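Local atomic coordinates of solute Binding Protein, BlMnBP1 in complex with mannotriose (Bifidobacterium, PDB entry 6FUV), a protein that binds beta-manno-oligosaccharides such as mannotriose, probably handing them to the ABC transporter through which the bacterium takes up beta-mannan fragments. Residues Thr73-Asn78 with Ser96-Ser101; Val136-Lys141 with Tyr354-Asp359; Lys255-Glu260 with Asp282-Met287. All coordinates share one frame; numbering follows the deposited sequence.

In the fold
Interaction 1 comes first along the chain: helix 67-77 meets the loop that follows strand 84-86, closing a short loop within the part of the fold built on the larger mixed sheet. The chain then crosses to the other side of its centre, where 136-141 opens interaction 2, a long-range contact that closes only at 354-359. Interaction 3 is nested inside that span and joins the end of helix 249-257 to strand 284-288. Interactions 2 and 3 touch, because strands 135-139 and 284-288 are neighbours in the four-stranded sheet, with backbone bonds probably joining Val136 to Met287 and Ala140 to Asp283. Interaction 1 lies about 24 Å from interaction 2, nearest atoms.

Interaction 1: Thr73-Asn78 with Ser96-Ser101; sequences TRLQAN and SNYFVS
Leu75 lays its CB beside the ring of Tyr98, 4.0 Å from CE1, while its CD2 methyl meets CZ of Phe99 at 4.1 Å. One leucine thus serves two aromatic side chains: the root of its side chain meets the first and a branch tip meets the second. Its CG lies anti to the carbonyl carbon (chi1 -66°), which carries the isobutyl group out from the helix so that it crosses the Phe99 side chain at about a right angle. The carbonyl oxygen of Leu75 also comes within 3.9 Å of Tyr98 CE1, at an oblique angle to the ring. In this periplasmic-binding-protein-like fold the contact packs the last turns of helix 67-77 against the loop between strands 84-86 and 103-104. Leucine suits the buried inner side of that helix, where it also touches Trp82, Met85, Pro88 and Val90. On the loop, Tyr98 CB sits 3.6 Å above one face of the Phe99 ring, displaced toward the rim. Phe99, wholly apolar, fits the buried place against Met85, whereas the hydroxyl of tyrosine suits the partly exposed position of Tyr98.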
loop_
_atom_site.group_PDB
_atom_site.type_symbol
_atom_site.label_atom_id
_atom_site.label_comp_id
_atom_site.label_asym_id
_atom_site.label_seq_id
_atom_site.Cartn_x
_atom_site.Cartn_y
_atom_site.Cartn_z
ATOM N N THR A 73 -2.468 -1.678 18.565
ATOM C CA THR A 73 -2.922 -2.120 19.873
ATOM C C THR A 73 -2.215 -3.405 20.268
ATOM O O THR A 73 -1.823 -3.567 21.422
ATOM C CB THR A 73 -4.439 -2.306 19.838
ATOM O OG1 THR A 73 -5.060 -1.066 19.565
ATOM C CG2 THR A 73 -4.981 -2.814 21.144
ATOM N N ARG A 74 -2.013 -4.316 19.322
ATOM C CA ARG A 74 -1.349 -5.579 19.638
ATOM C C ARG A 74 0.094 -5.354 20.076
ATOM O O ARG A 74 0.599 -6.058 20.946
ATOM C CB ARG A 74 -1.412 -6.503 18.414
ATOM C CG ARG A 74 -0.930 -7.877 18.656
ATOM C CD ARG A 74 -1.946 -8.651 19.438
ATOM N NE ARG A 74 -2.933 -9.207 18.540
ATOM C CZ ARG A 74 -2.930 -10.452 18.108
ATOM N NH1 ARG A 74 -2.013 -11.290 18.527
ATOM N NH2 ARG A 74 -3.879 -10.863 17.299
ATOM N N LEU A 75 0.760 -4.362 19.504
ATOM C CA LEU A 75 2.140 -4.066 19.887
ATOM C C LEU A 75 2.183 -3.436 21.279
ATOM O O LEU A 75 3.091 -3.702 22.069
ATOM C CB LEU A 75 2.779 -3.127 18.859
ATOM C CG LEU A 75 3.005 -3.612 17.446
ATOM C CD1 LEU A 75 3.504 -2.426 16.594
ATOM C CD2 LEU A 75 3.971 -4.752 17.349
ATOM N N GLN A 76 1.197 -2.600 21.605
ATOM C CA GLN A 76 1.093 -2.100 22.966
ATOM C C GLN A 76 0.848 -3.227 23.964
ATOM O O GLN A 76 1.296 -3.142 25.092
ATOM C CB GLN A 76 -0.026 -1.081 23.047
ATOM C CG GLN A 76 -0.362 -0.653 24.450
ATOM C CD GLN A 76 -1.406 0.470 24.465
ATOM O OE1 GLN A 76 -2.502 0.336 23.915
ATOM N NE2 GLN A 76 -1.074 1.560 25.101
ATOM N N ALA A 77 0.151 -4.288 23.582
ATOM C CA ALA A 77 -0.105 -5.383 24.502
ATOM C C ALA A 77 1.183 -6.026 24.966
ATOM O O ALA A 77 1.222 -6.615 26.041
ATOM C CB ALA A 77 -0.993 -6.423 23.828
ATOM N N ASN A 78 2.240 -5.961 24.158
ATOM C CA ASN A 78 3.575 -6.405 24.569
ATOM C C ASN A 78 3.564 -7.829 25.103
ATOM O O ASN A 78 3.993 -8.088 26.216
ATOM C CB ASN A 78 4.142 -5.476 25.637
ATOM C CG ASN A 78 5.634 -5.646 25.853
ATOM O OD1 ASN A 78 6.344 -6.185 25.020
ATOM N ND2 ASN A 78 6.114 -5.160 26.976
ATOM N N SER A 96 13.458 -1.419 16.247
ATOM C CA SER A 96 14.252 -2.260 17.129
ATOM C C SER A 96 13.635 -2.386 18.512
ATOM O O SER A 96 14.091 -3.229 19.296
ATOM C CB SER A 96 15.666 -1.727 17.242
ATOM O OG SER A 96 15.728 -0.524 17.934
ATOM N N ASN A 97 12.609 -1.580 18.819
ATOM C CA ASN A 97 11.858 -1.699 20.057
ATOM C C ASN A 97 10.770 -2.748 19.960
ATOM O O ASN A 97 10.180 -3.087 20.981
ATOM C CB ASN A 97 11.232 -0.359 20.423
ATOM C CG ASN A 97 12.259 0.621 21.001
ATOM O OD1 ASN A 97 13.260 0.217 21.580
ATOM N ND2 ASN A 97 12.011 1.914 20.831
ATOM N N TYR A 98 10.496 -3.283 18.766
ATOM C CA TYR A 98 9.413 -4.250 18.646
ATOM C C TYR A 98 9.792 -5.501 17.873
ATOM O O TYR A 98 9.249 -6.566 18.120
ATOM C CB TYR A 98 8.218 -3.591 17.958
ATOM C CG TYR A 98 7.539 -2.517 18.707
ATOM C CD1 TYR A 98 6.775 -2.827 19.817
ATOM C CD2 TYR A 98 7.661 -1.175 18.331
ATOM C CE1 TYR A 98 6.138 -1.865 20.526
ATOM C CE2 TYR A 98 7.036 -0.188 19.090
ATOM C CZ TYR A 98 6.239 -0.571 20.158
ATOM O OH TYR A 98 5.598 0.356 20.912
ATOM N N PHE A 99 10.660 -5.393 16.892
ATOM C CA PHE A 99 10.835 -6.459 15.921
ATOM C C PHE A 99 12.255 -7.008 15.897
ATOM O O PHE A 99 13.199 -6.350 16.333
ATOM C CB PHE A 99 10.450 -5.942 14.532
ATOM C CG PHE A 99 9.079 -5.390 14.461
ATOM C CD1 PHE A 99 8.001 -6.223 14.408
ATOM C CD2 PHE A 99 8.866 -4.035 14.362
ATOM C CE1 PHE A 99 6.784 -5.737 14.344
ATOM C CE2 PHE A 99 7.595 -3.545 14.266
ATOM C CZ PHE A 99 6.566 -4.394 14.233
ATOM N N VAL A 100 12.374 -8.230 15.389
ATOM C CA VAL A 100 13.661 -8.912 15.261
ATOM C C VAL A 100 14.297 -8.528 13.935
ATOM O O VAL A 100 13.628 -8.495 12.911
ATOM C CB VAL A 100 13.508 -10.437 15.331
ATOM C CG1 VAL A 100 14.875 -11.101 15.178
ATOM C CG2 VAL A 100 12.872 -10.851 16.608
ATOM N N SER A 101 15.583 -8.205 13.948
ATOM C CA SER A 101 16.262 -7.845 12.709
ATOM C C SER A 101 16.482 -9.081 11.841
ATOM O O SER A 101 16.837 -10.156 12.339
ATOM C CB SER A 101 17.610 -7.176 12.997
ATOM O OG SER A 101 18.353 -7.135 11.797
#

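Interaction 2: Val136-Lys141 with Tyr354-Asp359; sequences VVYNAK and YEHFKD
Tyr138 reaches across to His356 through its phenolic oxygen. Starting at CB, the side chain leaves strand 135-139 with CG between the backbone N and the carbonyl carbon (chi1 74°), and this brings the ring edge, in plane, up to the carbonyl oxygen of Val136. Around it the ring also touches Phe143, Leu151 and the side chains of Gln285 and Met287 on the adjacent strand. At the tip, OH stands 3.1 Å from NE2 of His356, which approaches the edge of the phenol close to its plane, and 3.6 Å from CD2. The imidazole is turned obliquely to this approach. Its NE2 is hydrogen-bonded to Gln285 OE1, which ties the loop to strand 284-288, and CG of Glu355 lies 4.0 Å above the centre of one imidazole face. Tyrosine suits a buried strand position whose far end meets polar groups; histidine offers Gln285 a ring nitrogen from a partly exposed turn. His356 is the third residue of a type I beta turn, in which Phe357 N bonds to Tyr354 O at 3.1 Å; Lys358 NZ reaches back to Glu355 O. A loop from late in the chain thus packs beside the four-stranded sheet of a solute-binding-protein fold.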
loop_
_atom_site.group_PDB
_atom_site.type_symbol
_atom_site.label_atom_id
_atom_site.label_comp_id
_atom_site.label_asym_id
_atom_site.label_seq_id
_atom_site.Cartn_x
_atom_site.Cartn_y
_atom_site.Cartn_z
ATOM N N VAL A 136 -5.355 3.073 -10.581
ATOM C CA VAL A 136 -6.814 3.073 -10.574
ATOM C C VAL A 136 -7.323 1.738 -11.103
ATOM O O VAL A 136 -6.971 1.318 -12.216
ATOM C CB VAL A 136 -7.410 4.208 -11.418
ATOM C CG1 VAL A 136 -8.890 4.232 -11.330
ATOM C CG2 VAL A 136 -6.836 5.545 -10.989
ATOM N N VAL A 137 -8.191 1.091 -10.292
ATOM C CA VAL A 137 -8.944 -0.076 -10.740
ATOM C C VAL A 137 -10.157 0.429 -11.500
ATOM O O VAL A 137 -10.788 1.369 -11.077
ATOM C CB VAL A 137 -9.361 -0.972 -9.561
ATOM C CG1 VAL A 137 -10.188 -2.142 -10.056
ATOM C CG2 VAL A 137 -8.161 -1.466 -8.768
ATOM N N TYR A 138 -10.470 -0.158 -12.643
ATOM C CA TYR A 138 -11.564 0.346 -13.471
ATOM C C TYR A 138 -12.179 -0.804 -14.254
ATOM O O TYR A 138 -11.526 -1.812 -14.531
ATOM C CB TYR A 138 -11.074 1.449 -14.449
ATOM C CG TYR A 138 -10.253 0.945 -15.646
ATOM C CD1 TYR A 138 -8.903 0.681 -15.522
ATOM C CD2 TYR A 138 -10.834 0.725 -16.871
ATOM C CE1 TYR A 138 -8.165 0.223 -16.550
ATOM C CE2 TYR A 138 -10.082 0.244 -17.950
ATOM C CZ TYR A 138 -8.726 0.011 -17.786
ATOM O OH TYR A 138 -7.952 -0.481 -18.847
ATOM N N ASN A 139 -13.462 -0.659 -14.560
ATOM C CA ASN A 139 -14.198 -1.640 -15.332
ATOM C C ASN A 139 -14.123 -1.226 -16.804
ATOM O O ASN A 139 -14.705 -0.219 -17.206
ATOM C CB ASN A 139 -15.647 -1.769 -14.848
ATOM C CG ASN A 139 -16.343 -3.011 -15.465
ATOM O OD1 ASN A 139 -16.489 -3.083 -16.664
ATOM N ND2 ASN A 139 -16.711 -3.997 -14.645
ATOM N N ALA A 140 -13.375 -1.985 -17.598
ATOM C CA ALA A 140 -13.209 -1.690 -19.021
ATOM C C ALA A 140 -14.532 -1.788 -19.795
ATOM O O ALA A 140 -14.795 -0.986 -20.693
ATOM C CB ALA A 140 -12.172 -2.648 -19.602
ATOM N N LYS A 141 -15.382 -2.759 -19.474
ATOM C CA LYS A 141 -16.691 -2.804 -20.126
ATOM C C LYS A 141 -17.474 -1.499 -19.912
ATOM O O LYS A 141 -17.982 -0.887 -20.869
ATOM C CB LYS A 141 -17.461 -4.007 -19.607
ATOM C CG LYS A 141 -18.871 -4.157 -20.158
ATOM C CD LYS A 141 -19.564 -5.343 -19.479
ATOM C CE LYS A 141 -20.888 -5.706 -20.150
ATOM N NZ LYS A 141 -21.970 -4.725 -19.828
ATOM N N TYR A 354 0.016 -5.575 -14.691
ATOM C CA TYR A 354 0.654 -4.355 -15.170
ATOM C C TYR A 354 0.612 -4.226 -16.688
ATOM O O TYR A 354 1.481 -3.619 -17.290
ATOM C CB TYR A 354 2.103 -4.302 -14.672
ATOM C CG TYR A 354 2.208 -3.928 -13.231
ATOM C CD1 TYR A 354 2.092 -4.882 -12.245
ATOM C CD2 TYR A 354 2.392 -2.589 -12.842
ATOM C CE1 TYR A 354 2.130 -4.520 -10.906
ATOM C CE2 TYR A 354 2.485 -2.258 -11.523
ATOM C CZ TYR A 354 2.333 -3.227 -10.553
ATOM O OH TYR A 354 2.355 -2.843 -9.184
ATOM N N GLU A 355 -0.387 -4.766 -17.337
ATOM C CA GLU A 355 -0.345 -4.765 -18.800
ATOM C C GLU A 355 -0.681 -3.409 -19.419
ATOM O O GLU A 355 -0.449 -3.213 -20.614
ATOM C CB GLU A 355 -1.286 -5.828 -19.364
ATOM C CG GLU A 355 -2.696 -5.390 -19.607
ATOM C CD GLU A 355 -3.567 -6.560 -20.130
ATOM O OE1 GLU A 355 -2.975 -7.582 -20.569
ATOM O OE2 GLU A 355 -4.825 -6.444 -20.099
ATOM N N HIS A 356 -1.168 -2.447 -18.643
ATOM C CA HIS A 356 -1.309 -1.076 -19.120
ATOM C C HIS A 356 -0.176 -0.169 -18.655
ATOM O O HIS A 356 -0.291 1.041 -18.741
ATOM C CB HIS A 356 -2.642 -0.512 -18.664
ATOM C CG HIS A 356 -3.808 -1.291 -19.138
ATOM N ND1 HIS A 356 -4.109 -1.425 -20.468
ATOM C CD2 HIS A 356 -4.752 -1.971 -18.462
ATOM C CE1 HIS A 356 -5.194 -2.162 -20.599
ATOM N NE2 HIS A 356 -5.614 -2.490 -19.394
ATOM N N PHE A 357 0.911 -0.726 -18.156
ATOM C CA PHE A 357 2.022 0.020 -17.581
ATOM C C PHE A 357 3.271 -0.052 -18.452
ATOM O O PHE A 357 4.354 0.306 -17.990
ATOM C CB PHE A 357 2.329 -0.520 -16.165
ATOM C CG PHE A 357 1.452 0.047 -15.092
ATOM C CD1 PHE A 357 0.105 -0.181 -15.097
ATOM C CD2 PHE A 357 1.974 0.845 -14.103
ATOM C CE1 PHE A 357 -0.711 0.382 -14.132
ATOM C CE2 PHE A 357 1.160 1.408 -13.131
ATOM C CZ PHE A 357 -0.172 1.165 -13.132
ATOM N N LYS A 358 3.156 -0.514 -19.690
ATOM C CA LYS A 358 4.353 -0.754 -20.483
ATOM C C LYS A 358 5.180 0.506 -20.676
ATOM O O LYS A 358 6.406 0.426 -20.733
ATOM C CB LYS A 358 3.946 -1.332 -21.823
ATOM C CG LYS A 358 3.254 -2.684 -21.740
ATOM C CD LYS A 358 2.659 -3.101 -23.113
ATOM C CE LYS A 358 2.261 -4.575 -23.122
ATOM N NZ LYS A 358 1.205 -4.901 -22.106
ATOM N N ASP A 359 4.541 1.667 -20.731
ATOM C CA ASP A 359 5.240 2.936 -20.843
ATOM C C ASP A 359 5.498 3.635 -19.513
ATOM O O ASP A 359 5.973 4.766 -19.530
ATOM C CB ASP A 359 4.420 3.908 -21.697
ATOM C CG ASP A 359 4.317 3.489 -23.143
ATOM O OD1 ASP A 359 5.228 2.788 -23.594
ATOM O OD2 ASP A 359 3.327 3.859 -23.814
#

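Interaction 3: Lys255-Glu260 with Asp282-Met287; sequences KMNNGE and DDVQYM
The last turn of helix 249-257 approaches the start of strand 284-288, with the CA atoms of Asn257 and Val284 6.1 Å apart, and the helix ends in a Schellman motif: Glu260 N bonds to Lys255 O at 2.8 Å and Gly259 N to Met256 O, with Gly259 at the positive-phi position that glycine readily adopts. From the strand, Val284 spreads its two methyls over neighbouring residues. Val284 CG1 meets Met256 CG at 4.1 Å, the two side chains crossing at a slant, and Val284 CG2 packs on Asn257 CA at 3.8 Å. Val284 holds CG1 anti to its own N (chi1 -176°), which leaves CG2 beside that N and facing Asn257. Valine, branched at CB, suits an extended strand and gives the buried side two methyls; the flexible methionine bends at chi2 and chi3 to fit among Met274, Ile261 and Met264. Asn257 brings ND2 to 3.9 Å from Val284 CG2, but its amide is engaged on both ends, ND2 with Met274 O and OD1 with His280 N. A water donates to Asn257 O, at 2.8 Å, and to Asp283 OD2. Asn139 ND2 bonds to Met256 O, so the buried last turn, Met256 and Asn257, keeps its carbonyls hydrogen-bonded around an apolar centre.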
loop_
_atom_site.group_PDB
_atom_site.type_symbol
_atom_site.label_atom_id
_atom_site.label_comp_id
_atom_site.label_asym_id
_atom_site.label_seq_id
_atom_site.Cartn_x
_atom_site.Cartn_y
_atom_site.Cartn_z
ATOM N N LYS A 255 -19.247 -4.892 -6.877
ATOM C CA LYS A 255 -19.848 -3.872 -7.716
ATOM C C LYS A 255 -18.887 -3.462 -8.822
ATOM O O LYS A 255 -19.318 -3.154 -9.930
ATOM C CB LYS A 255 -20.240 -2.667 -6.873
ATOM C CG LYS A 255 -21.505 -2.832 -6.005
ATOM C CD LYS A 255 -21.715 -1.580 -5.171
ATOM C CE LYS A 255 -22.992 -1.606 -4.416
ATOM N NZ LYS A 255 -22.956 -0.607 -3.340
ATOM N N MET A 256 -17.592 -3.337 -8.510
ATOM C CA MET A 256 -16.592 -3.126 -9.555
ATOM C C MET A 256 -16.619 -4.261 -10.564
ATOM O O MET A 256 -16.611 -4.035 -11.772
ATOM C CB MET A 256 -15.209 -3.000 -8.919
ATOM C CG MET A 256 -14.028 -3.134 -9.843
ATOM S SD MET A 256 -13.928 -1.877 -11.114
ATOM C CE MET A 256 -13.929 -0.389 -10.239
ATOM N N ASN A 257 -16.669 -5.500 -10.088
ATOM C CA ASN A 257 -16.666 -6.634 -11.015
ATOM C C ASN A 257 -17.900 -6.658 -11.926
ATOM O O ASN A 257 -17.826 -7.148 -13.064
ATOM C CB ASN A 257 -16.614 -7.943 -10.224
ATOM C CG ASN A 257 -16.315 -9.141 -11.082
ATOM O OD1 ASN A 257 -17.184 -9.678 -11.701
ATOM N ND2 ASN A 257 -15.066 -9.572 -11.102
ATOM N N ASN A 258 -19.050 -6.172 -11.452
ATOM C CA ASN A 258 -20.284 -6.231 -12.224
ATOM C C ASN A 258 -20.614 -4.913 -12.892
ATOM O O ASN A 258 -21.713 -4.758 -13.402
ATOM C CB ASN A 258 -21.454 -6.656 -11.330
ATOM C CG ASN A 258 -21.298 -8.067 -10.806
ATOM O OD1 ASN A 258 -21.064 -9.000 -11.566
ATOM N ND2 ASN A 258 -21.411 -8.228 -9.500
ATOM N N GLY A 259 -19.704 -3.958 -12.879
ATOM C CA GLY A 259 -19.920 -2.756 -13.636
ATOM C C GLY A 259 -20.858 -1.778 -13.013
ATOM O O GLY A 259 -21.332 -0.885 -13.696
ATOM N N GLU A 260 -21.118 -1.901 -11.730
ATOM C CA GLU A 260 -21.900 -0.898 -11.038
ATOM C C GLU A 260 -21.019 0.172 -10.434
ATOM O O GLU A 260 -21.542 1.173 -9.962
ATOM C CB GLU A 260 -22.752 -1.562 -9.957
ATOM C CG GLU A 260 -23.434 -2.769 -10.398
ATOM C CD GLU A 260 -23.924 -3.593 -9.256
ATOM O OE1 GLU A 260 -24.705 -3.056 -8.427
ATOM O OE2 GLU A 260 -23.488 -4.764 -9.171
ATOM N N ASP A 282 -12.374 -10.315 -16.419
ATOM C CA ASP A 282 -11.608 -9.716 -17.508
ATOM C C ASP A 282 -11.993 -8.263 -17.742
ATOM O O ASP A 282 -11.237 -7.544 -18.394
ATOM C CB ASP A 282 -11.791 -10.517 -18.804
ATOM C CG ASP A 282 -10.935 -11.769 -18.850
ATOM O OD1 ASP A 282 -10.334 -12.154 -17.843
ATOM O OD2 ASP A 282 -10.812 -12.352 -19.923
ATOM N N ASP A 283 -13.145 -7.816 -17.223
ATOM C CA ASP A 283 -13.522 -6.404 -17.275
ATOM C C ASP A 283 -12.818 -5.554 -16.213
ATOM O O ASP A 283 -12.772 -4.333 -16.349
ATOM C CB ASP A 283 -15.033 -6.226 -17.111
ATOM C CG ASP A 283 -15.859 -7.088 -18.090
ATOM O OD1 ASP A 283 -15.367 -7.412 -19.179
ATOM O OD2 ASP A 283 -17.024 -7.349 -17.801
ATOM N N VAL A 284 -12.257 -6.162 -15.176
ATOM C CA VAL A 284 -11.592 -5.433 -14.105
ATOM C C VAL A 284 -10.124 -5.279 -14.472
ATOM O O VAL A 284 -9.377 -6.255 -14.550
ATOM C CB VAL A 284 -11.758 -6.149 -12.757
ATOM C CG1 VAL A 284 -11.130 -5.301 -11.695
ATOM C CG2 VAL A 284 -13.203 -6.478 -12.501
ATOM N N GLN A 285 -9.700 -4.046 -14.673
ATOM C CA GLN A 285 -8.387 -3.700 -15.175
ATOM C C GLN A 285 -7.731 -2.715 -14.225
ATOM O O GLN A 285 -8.317 -2.244 -13.260
ATOM C CB GLN A 285 -8.481 -3.086 -16.574
ATOM C CG GLN A 285 -9.052 -4.020 -17.600
ATOM C CD GLN A 285 -8.092 -5.087 -17.999
ATOM O OE1 GLN A 285 -6.914 -4.840 -18.137
ATOM N NE2 GLN A 285 -8.595 -6.304 -18.163
ATOM N N TYR A 286 -6.500 -2.367 -14.544
ATOM C CA TYR A 286 -5.683 -1.519 -13.687
ATOM C C TYR A 286 -4.967 -0.505 -14.549
ATOM O O TYR A 286 -4.250 -0.887 -15.449
ATOM C CB TYR A 286 -4.694 -2.396 -12.922
ATOM C CG TYR A 286 -3.822 -1.671 -11.923
ATOM C CD1 TYR A 286 -4.366 -0.898 -10.938
ATOM C CD2 TYR A 286 -2.452 -1.781 -11.981
ATOM C CE1 TYR A 286 -3.564 -0.263 -10.023
ATOM C CE2 TYR A 286 -1.642 -1.143 -11.112
ATOM C CZ TYR A 286 -2.193 -0.395 -10.114
ATOM O OH TYR A 286 -1.366 0.262 -9.249
ATOM N N MET A 287 -5.175 0.768 -14.266
ATOM C CA MET A 287 -4.528 1.844 -14.987
ATOM C C MET A 287 -3.640 2.707 -14.099
ATOM O O MET A 287 -3.857 2.832 -12.886
ATOM C CB MET A 287 -5.550 2.756 -15.679
ATOM C CG MET A 287 -6.635 3.246 -14.871
ATOM S SD MET A 287 -7.642 4.503 -15.723
ATOM C CE MET A 287 -6.608 5.857 -15.397
HETATM O O HOH W 1 -18.288 -6.351 -15.729
#